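Local coordinates for elastinolytic metalloprotease (PDB 6IK4), which is a zinc-dependent M23-family peptidase, here represented by its C-terminal portion, and probably cleaves peptide bonds in substrates such as elastin and peptidoglycan, at residues P47-A52 with Y78-L83. Residues are numbered along the deposited sequence; the frame is centred on the assembly and turned at random.
Sequences PWVQAA and YHMSNL
M80 lays the methyl end of its side chain against the branch point of V49, with CE of M80 3.9 Å from CB of V49 and equally close to V49 CG2. The methionine chain is bent at both chi2 (-66°) and chi3 (-69°), which carries CE across to the valine although its CB does not point at strand 48-50. V49 does point toward M80, and with CG1 anti to its backbone N it offers CB and CG2 to the methyl, making a buried, wholly apolar meeting. The second touch lies toward the solvent: the six-membered ring of W48 runs beside N82, with CH2 3.9 Å from the N82 CB and CZ3 3.7 Å from the N82 carbonyl O, which approaches the ring obliquely. Ring and side-chain amide planes are inclined by 51°, and the two side chains cross at about a right angle. The amide of N82 is engaged by its neighbour, S81 OG donating to N82 OD1 at 2.9 Å. No hydrogen bond joins the segments; strand 96-100 lies between them in the antiparallel sheet of the M23 fold and pairs with both 48-50 and 73-81, which accounts for the lack of direct backbone pairing. Its R99 touches W48 and N82, while V119, which immediately precedes the zinc ligand H120 in strand 119-125, packs on M80.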
# COMPACT_ATOMS: atom_id res chain seq x y z
N PRO A 47 7.47 4.38 10.15
CA PRO A 47 8.06 5.23 9.12
C PRO A 47 7.03 6.09 8.41
O PRO A 47 5.82 5.90 8.53
CB PRO A 47 8.66 4.22 8.14
CG PRO A 47 7.70 3.05 8.23
CD PRO A 47 7.37 2.97 9.71
N TRP A 48 7.55 7.05 7.64
CA TRP A 48 6.72 7.81 6.71
C TRP A 48 6.51 7.00 5.44
O TRP A 48 7.37 6.20 5.03
CB TRP A 48 7.38 9.16 6.39
CG TRP A 48 7.48 10.04 7.60
CD1 TRP A 48 8.45 10.00 8.57
CD2 TRP A 48 6.56 11.07 8.01
NE1 TRP A 48 8.19 10.94 9.54
CE2 TRP A 48 7.04 11.61 9.22
CE3 TRP A 48 5.38 11.58 7.46
CZ2 TRP A 48 6.38 12.64 9.89
CZ3 TRP A 48 4.72 12.61 8.13
CH2 TRP A 48 5.22 13.13 9.33
N VAL A 49 5.34 7.21 4.82
CA VAL A 49 4.91 6.49 3.62
C VAL A 49 4.96 7.45 2.45
O VAL A 49 4.44 8.57 2.54
CB VAL A 49 3.49 5.92 3.80
CG1 VAL A 49 3.04 5.14 2.57
CG2 VAL A 49 3.41 5.01 5.04
N GLN A 50 5.59 7.04 1.35
CA GLN A 50 5.74 7.88 0.16
C GLN A 50 4.62 7.60 -0.84
O GLN A 50 4.18 6.46 -0.99
CB GLN A 50 7.08 7.64 -0.53
CG GLN A 50 8.30 7.98 0.33
CD GLN A 50 9.60 7.53 -0.29
OE1 GLN A 50 9.67 7.26 -1.49
NE2 GLN A 50 10.64 7.45 0.53
N ALA A 51 4.17 8.65 -1.53
CA ALA A 51 3.22 8.47 -2.63
C ALA A 51 3.82 7.56 -3.70
O ALA A 51 4.93 7.81 -4.19
CB ALA A 51 2.83 9.82 -3.24
N ALA A 52 3.07 6.51 -4.07
CA ALA A 52 3.51 5.56 -5.09
C ALA A 52 3.55 6.17 -6.49
O ALA A 52 4.16 5.57 -7.39
CB ALA A 52 2.58 4.33 -5.10
N TYR A 78 -4.34 3.36 4.06
CA TYR A 78 -5.16 3.29 5.27
C TYR A 78 -4.31 2.84 6.45
O TYR A 78 -3.22 2.27 6.28
CB TYR A 78 -6.38 2.36 5.06
CG TYR A 78 -7.36 2.39 6.22
CD1 TYR A 78 -8.06 3.55 6.53
CD2 TYR A 78 -7.55 1.27 7.01
CE1 TYR A 78 -8.95 3.59 7.61
CE2 TYR A 78 -8.44 1.30 8.09
CZ TYR A 78 -9.12 2.46 8.38
OH TYR A 78 -10.00 2.50 9.46
N HIS A 79 -4.79 3.15 7.67
CA HIS A 79 -4.05 3.01 8.93
C HIS A 79 -2.97 4.09 9.09
O HIS A 79 -1.90 3.82 9.63
CB HIS A 79 -3.41 1.63 9.11
CG HIS A 79 -4.34 0.48 8.94
ND1 HIS A 79 -5.53 0.37 9.64
CD2 HIS A 79 -4.24 -0.65 8.20
CE1 HIS A 79 -6.12 -0.77 9.31
NE2 HIS A 79 -5.36 -1.40 8.44
N MET A 80 -3.27 5.32 8.66
CA MET A 80 -2.28 6.39 8.60
C MET A 80 -2.37 7.31 9.81
O MET A 80 -3.36 7.33 10.54
CB MET A 80 -2.46 7.22 7.31
CG MET A 80 -2.32 6.43 6.01
SD MET A 80 -0.64 5.82 5.82
CE MET A 80 0.28 7.33 5.54
N SER A 81 -1.32 8.12 9.97
CA SER A 81 -1.31 9.21 10.94
C SER A 81 -0.46 10.35 10.38
O SER A 81 0.23 10.20 9.36
CB SER A 81 -0.77 8.75 12.30
OG SER A 81 0.63 8.55 12.24
N ASN A 82 -0.53 11.50 11.04
CA ASN A 82 0.29 12.67 10.67
C ASN A 82 0.15 13.00 9.19
O ASN A 82 1.14 13.28 8.51
CB ASN A 82 1.76 12.45 11.01
CG ASN A 82 1.99 12.10 12.46
OD1 ASN A 82 2.10 10.93 12.82
ND2 ASN A 82 2.05 13.12 13.31
N LEU A 83 -1.08 12.96 8.68
CA LEU A 83 -1.30 13.21 7.26
C LEU A 83 -0.91 14.64 6.91
O LEU A 83 -1.15 15.57 7.68
CB LEU A 83 -2.76 12.94 6.89
CG LEU A 83 -3.22 11.47 6.88
CD1 LEU A 83 -4.67 11.37 6.43
CD2 LEU A 83 -2.30 10.61 6.00